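Local coordinates for protein N2152 (Neocallimastix frontalis, PDB 5U22) that probably hydrolyses arabinosyl linkages in plant polysaccharides as a family 39 glycoside hydrolase built from a TIM barrel and a beta sandwich, at residues A[37-42]-A[307-312]; A[263-268]-A[330-335]. All coordinates share one frame; numbering follows the deposited sequence.

Contact 1 of 2, residues A[37-42]-A[307-312]; sequences THCASG and KWYGDM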
loop_
_atom_site.group_PDB
_atom_site.type_symbol
_atom_site.label_atom_id
_atom_site.label_comp_id
_atom_site.label_asym_id
_atom_site.label_seq_id
_atom_site.Cartn_x
_atom_site.Cartn_y
_atom_site.Cartn_z
ATOM N N THR A 37 3.055 -10.944 2.543
ATOM C CA THR A 37 3.209 -10.433 1.189
ATOM C C THR A 37 3.663 -8.982 1.138
ATOM O O THR A 37 3.948 -8.482 0.043
ATOM C CB THR A 37 1.894 -10.563 0.411
ATOM O OG1 THR A 37 0.932 -9.651 0.960
ATOM C CG2 THR A 37 1.349 -11.985 0.508
ATOM N N HIS A 38 3.750 -8.301 2.280
ATOM C CA HIS A 38 4.121 -6.886 2.341
ATOM C C HIS A 38 3.238 -6.067 1.410
ATOM O O HIS A 38 3.706 -5.229 0.634
ATOM C CB HIS A 38 5.606 -6.703 2.026
ATOM C CG HIS A 38 6.446 -7.813 2.567
ATOM N ND1 HIS A 38 6.981 -8.798 1.766
ATOM C CD2 HIS A 38 6.765 -8.145 3.839
ATOM C CE1 HIS A 38 7.631 -9.669 2.521
ATOM N NE2 HIS A 38 7.514 -9.296 3.784
ATOM N N CYS A 39 1.933 -6.322 1.504
ATOM C CA CYS A 39 1.007 -5.809 0.499
ATOM C C CYS A 39 1.039 -4.290 0.411
ATOM O O CYS A 39 0.869 -3.741 -0.679
ATOM C CB CYS A 39 -0.416 -6.301 0.784
ATOM S SG CYS A 39 -1.204 -5.674 2.301
ATOM N N ALA A 40 1.288 -3.596 1.521
ATOM C CA ALA A 40 1.250 -2.140 1.526
ATOM C C ALA A 40 2.598 -1.502 1.192
ATOM O O ALA A 40 2.734 -0.282 1.323
ATOM C CB ALA A 40 0.746 -1.629 2.885
ATOM N N SER A 41 3.582 -2.288 0.736
ATOM C CA SER A 41 4.933 -1.782 0.478
ATOM C C SER A 41 5.025 -1.305 -0.967
ATOM O O SER A 41 5.465 -2.030 -1.867
ATOM C CB SER A 41 5.985 -2.849 0.758
ATOM O OG SER A 41 5.933 -3.320 2.089
ATOM N N GLY A 42 4.618 -0.057 -1.186
ATOM C CA GLY A 42 4.704 0.543 -2.513
ATOM C C GLY A 42 4.303 2.001 -2.440
ATOM O O GLY A 42 3.797 2.469 -1.419
ATOM N N LYS A 307 11.061 -0.830 6.398
ATOM C CA LYS A 307 12.066 -1.889 6.381
ATOM C C LYS A 307 11.687 -3.006 7.349
ATOM O O LYS A 307 11.784 -4.195 7.009
ATOM C CB LYS A 307 13.438 -1.299 6.716
ATOM C CG LYS A 307 14.545 -2.341 6.939
ATOM C CD LYS A 307 15.017 -2.964 5.644
ATOM C CE LYS A 307 16.182 -3.945 5.892
ATOM N NZ LYS A 307 16.218 -5.009 4.866
ATOM N N TRP A 308 11.259 -2.642 8.563
ATOM C CA TRP A 308 10.736 -3.635 9.501
ATOM C C TRP A 308 9.633 -4.450 8.850
ATOM O O TRP A 308 9.598 -5.684 8.947
ATOM C CB TRP A 308 10.170 -2.941 10.734
ATOM C CG TRP A 308 11.143 -2.390 11.696
ATOM C CD1 TRP A 308 12.483 -2.605 11.739
ATOM C CD2 TRP A 308 10.836 -1.514 12.779
ATOM N NE1 TRP A 308 13.037 -1.919 12.799
ATOM C CE2 TRP A 308 12.041 -1.239 13.451
ATOM C CE3 TRP A 308 9.650 -0.930 13.246
ATOM C CZ2 TRP A 308 12.099 -0.410 14.576
ATOM C CZ3 TRP A 308 9.708 -0.109 14.359
ATOM C CH2 TRP A 308 10.924 0.144 15.011
ATOM N N TYR A 309 8.718 -3.752 8.179
ATOM C CA TYR A 309 7.593 -4.401 7.520
ATOM C C TYR A 309 8.070 -5.349 6.431
ATOM O O TYR A 309 7.659 -6.517 6.379
ATOM C CB TYR A 309 6.683 -3.316 6.944
ATOM C CG TYR A 309 5.446 -3.783 6.217
ATOM C CD1 TYR A 309 4.681 -4.853 6.688
ATOM C CD2 TYR A 309 5.010 -3.106 5.083
ATOM C CE1 TYR A 309 3.519 -5.261 6.027
ATOM C CE2 TYR A 309 3.845 -3.486 4.422
ATOM C CZ TYR A 309 3.104 -4.558 4.891
ATOM O OH TYR A 309 1.955 -4.911 4.221
ATOM N N GLY A 310 8.937 -4.860 5.547
ATOM C CA GLY A 310 9.406 -5.683 4.446
ATOM C C GLY A 310 10.187 -6.898 4.898
ATOM O O GLY A 310 10.237 -7.906 4.180
ATOM N N ASP A 311 10.829 -6.817 6.074
ATOM C CA ASP A 311 11.583 -7.942 6.628
ATOM C C ASP A 311 10.689 -9.067 7.113
ATOM O O ASP A 311 11.200 -10.158 7.397
ATOM C CB ASP A 311 12.457 -7.507 7.815
ATOM C CG ASP A 311 13.642 -6.657 7.405
ATOM O OD1 ASP A 311 13.942 -6.583 6.195
ATOM O OD2 ASP A 311 14.289 -6.082 8.315
ATOM N N MET A 312 9.387 -8.822 7.265
ATOM C CA MET A 312 8.518 -9.837 7.838
ATOM C C MET A 312 8.450 -11.050 6.922
ATOM O O MET A 312 8.333 -10.917 5.700
ATOM C CB MET A 312 7.120 -9.268 8.076
ATOM C CG MET A 312 7.071 -8.238 9.203
ATOM S SD MET A 312 5.398 -7.587 9.435
ATOM C CE MET A 312 5.255 -7.657 11.217
#
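His-38 and Tyr-309 interlock across this buried contact, each reaching a backbone atom of the opposite segment. The imidazole NE2 of His-38 donates to the carbonyl oxygen of Met-312 over 2.6 Å, nearly straight at 164°; the acceptor lies close to the ring plane and is met on a lone pair. The hydrogen is thus placed on NE2. Gly-310 O sits over one face of the imidazole and accepts a hydrogen bond from Asn-63 ND2.

In return, the phenol extends with CG opposite the backbone N, and Tyr-309 OH arrives against one side of the type I turn of His-38 to Ser-41. There it accepts from Ala-40 N at 3.1 Å and 174°, while Glu-269 OE2 gives the hydroxyl a second partner. Ser-41 N closes the turn onto His-38 O.

Between the two bonds the rings meet edge to face, the imidazole edge toward the tyrosine face, with centroids 6.0 Å apart and planes at 81°. An alanine here would probably leave Met-312 O without this donor and the tyrosine face without the imidazole edge, though CB would still lie over it.

Backbone bonds to Asn-65, Gly-276 and Ile-278 set 37-42 between outermost strands 66-70 and 275-278 of the parallel sheet, consistent with the first TIM-barrel strand position. The contact joins it to the C-terminal part of helix 301-310, with helix 258-270 touching Cys-39, Ala-40 and Tyr-309, and strand 341-347 against Tyr-309 and Met-312.

Contact 2 of 2, residues A[263-268]-A[330-335]; sequences RFIGRF and DGAASV
Arg-263, Gly-266 and Arg-267 on one helix meet Asp-330 and Gly-331 at the start of a strand, a junction between the TIM barrel, to which helix 258-270 belongs, and the beta sandwich, to which strand 330-336 belongs. The short segments approach to 5.6 Å between axes and cross at 56°.

Charge comes first. Arg-267, its chain extended from CG to NE, gives NE to Asp-330 OD2 in a salt bridge of 3.0 Å. The oxygen lies near the guanidinium plane and uses its anti lone pair, while the two flat groups are turned 49° apart. Asp-330 OD1 forms a salt bridge with Arg-270 and accepts from Gly-331 N at 2.7 Å, so bonds on both oxygens resist rotation of the acid. Arg-267 NH1 goes on to Ser-326 O, and Arg-263 sends its own guanidinium away to Asp-249 and Lys-327 O.

Packing follows. Asp-330 CB lies 3.8 Å from Arg-263 CA. Gly-266 comes so near the strand that its CA is 3.1 Å from Gly-331 O; a beta carbon would collide with that oxygen. Within the helix, Arg-263 CB lies over one face of the Arg-267 guanidinium, toward its rim, and across the contact Ile-265 CG2 touches Ala-332 CB at 4.0 Å.

A water adds a further polar link: its oxygen lies 2.9 Å from Gly-266 O and equally far from Gly-331 O.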
loop_
_atom_site.group_PDB
_atom_site.type_symbol
_atom_site.label_atom_id
_atom_site.label_comp_id
_atom_site.label_asym_id
_atom_site.label_seq_id
_atom_site.Cartn_x
_atom_site.Cartn_y
_atom_site.Cartn_z
ATOM N N ARG A 263 -1.183 1.964 10.782
ATOM C CA ARG A 263 -2.609 1.654 10.776
ATOM C C ARG A 263 -3.067 1.167 9.411
ATOM O O ARG A 263 -3.885 0.246 9.319
ATOM C CB ARG A 263 -3.411 2.882 11.197
ATOM C CG ARG A 263 -2.964 3.500 12.509
ATOM C CD ARG A 263 -3.554 4.923 12.662
ATOM N NE ARG A 263 -3.185 5.821 11.562
ATOM C CZ ARG A 263 -3.667 7.049 11.423
ATOM N NH1 ARG A 263 -4.532 7.519 12.320
ATOM N NH2 ARG A 263 -3.286 7.807 10.390
ATOM N N PHE A 264 -2.568 1.784 8.338
ATOM C CA PHE A 264 -2.898 1.307 6.996
ATOM C C PHE A 264 -2.349 -0.094 6.777
ATOM O O PHE A 264 -3.033 -0.979 6.245
ATOM C CB PHE A 264 -2.328 2.257 5.943
ATOM C CG PHE A 264 -3.033 3.595 5.864
ATOM C CD1 PHE A 264 -4.194 3.736 5.121
ATOM C CD2 PHE A 264 -2.525 4.705 6.520
ATOM C CE1 PHE A 264 -4.844 4.953 5.032
ATOM C CE2 PHE A 264 -3.172 5.941 6.441
ATOM C CZ PHE A 264 -4.334 6.065 5.697
ATOM N N ILE A 265 -1.101 -0.305 7.181
ATOM C CA ILE A 265 -0.498 -1.625 7.063
ATOM C C ILE A 265 -1.328 -2.655 7.820
ATOM O O ILE A 265 -1.697 -3.702 7.276
ATOM C CB ILE A 265 0.957 -1.585 7.561
ATOM C CG1 ILE A 265 1.837 -0.807 6.578
ATOM C CG2 ILE A 265 1.481 -2.995 7.794
ATOM C CD1 ILE A 265 3.196 -0.407 7.141
ATOM N N GLY A 266 -1.640 -2.373 9.085
ATOM C CA GLY A 266 -2.415 -3.325 9.863
ATOM C C GLY A 266 -3.755 -3.652 9.231
ATOM O O GLY A 266 -4.140 -4.822 9.136
ATOM N N ARG A 267 -4.467 -2.627 8.753
ATOM C CA ARG A 267 -5.816 -2.857 8.244
ATOM C C ARG A 267 -5.792 -3.483 6.856
ATOM O O ARG A 267 -6.584 -4.388 6.577
ATOM C CB ARG A 267 -6.611 -1.544 8.273
ATOM C CG ARG A 267 -6.881 -1.084 9.705
ATOM C CD ARG A 267 -7.266 0.386 9.828
ATOM N NE ARG A 267 -7.030 0.859 11.193
ATOM C CZ ARG A 267 -7.405 2.047 11.659
ATOM N NH1 ARG A 267 -8.056 2.899 10.870
ATOM N NH2 ARG A 267 -7.124 2.384 12.917
ATOM N N PHE A 268 -4.872 -3.051 5.985
ATOM C CA PHE A 268 -4.704 -3.729 4.697
ATOM C C PHE A 268 -4.405 -5.209 4.891
ATOM O O PHE A 268 -4.960 -6.062 4.185
ATOM C CB PHE A 268 -3.578 -3.083 3.881
ATOM C CG PHE A 268 -3.895 -1.703 3.356
ATOM C CD1 PHE A 268 -5.066 -1.051 3.708
ATOM C CD2 PHE A 268 -3.005 -1.063 2.505
ATOM C CE1 PHE A 268 -5.343 0.227 3.234
ATOM C CE2 PHE A 268 -3.284 0.203 2.010
ATOM C CZ PHE A 268 -4.460 0.856 2.386
ATOM N N ASP A 330 -2.805 0.882 15.475
ATOM C CA ASP A 330 -3.096 -0.413 14.874
ATOM C C ASP A 330 -1.772 -0.974 14.372
ATOM O O ASP A 330 -0.740 -0.303 14.441
ATOM C CB ASP A 330 -4.123 -0.252 13.751
ATOM C CG ASP A 330 -4.885 -1.522 13.449
ATOM O OD1 ASP A 330 -4.445 -2.627 13.833
ATOM O OD2 ASP A 330 -5.946 -1.401 12.807
ATOM N N GLY A 331 -1.795 -2.187 13.835
ATOM C CA GLY A 331 -0.545 -2.738 13.336
ATOM C C GLY A 331 -0.700 -4.145 12.803
ATOM O O GLY A 331 -1.809 -4.658 12.647
ATOM N N ALA A 332 0.446 -4.766 12.524
ATOM C CA ALA A 332 0.468 -6.072 11.887
ATOM C C ALA A 332 1.536 -6.936 12.532
ATOM O O ALA A 332 2.549 -6.436 13.031
ATOM C CB ALA A 332 0.737 -5.960 10.378
ATOM N N ALA A 333 1.315 -8.245 12.492
ATOM C CA ALA A 333 2.206 -9.168 13.174
ATOM C C ALA A 333 2.485 -10.360 12.281
ATOM O O ALA A 333 1.605 -10.804 11.538
ATOM C CB ALA A 333 1.611 -9.646 14.497
ATOM N N SER A 334 3.711 -10.881 12.367
ATOM C CA SER A 334 4.094 -12.059 11.601
ATOM C C SER A 334 4.726 -13.094 12.525
ATOM O O SER A 334 5.329 -12.760 13.552
ATOM C CB SER A 334 5.062 -11.694 10.465
ATOM O OG SER A 334 6.284 -11.213 10.992
ATOM N N VAL A 335 4.558 -14.363 12.167
ATOM C CA VAL A 335 5.185 -15.474 12.876
ATOM C C VAL A 335 5.897 -16.332 11.849
ATOM O O VAL A 335 5.305 -16.690 10.826
ATOM C CB VAL A 335 4.169 -16.327 13.656
ATOM C CG1 VAL A 335 4.886 -17.510 14.314
ATOM C CG2 VAL A 335 3.429 -15.499 14.683
HETATM O O HOH W 1 -3.135 -6.661 11.085
#

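From the N terminus, the chain leaves strand 31-35 and enters 37-42, then runs through six of the parallel barrel strands to helix 258-270, whose residues 263-268 supply the first half of contact 2. Helix 301-310 next brings 307-312 back to the opening segment, closing contact 1 over 264 intervening residues. Strand 330-336 follows and closes the much shorter loop of contact 2. The segments alternate, so the two closures cross rather than nest. Their centres lie about 10 Å apart and they touch directly: Tyr-309 CE1 packs 3.5 Å from Ile-265 CG2. Contact 1 holds 37-42 to helix 301-310; contact 2 holds helix 258-270 to strand 330-336 of the sandwich sheet.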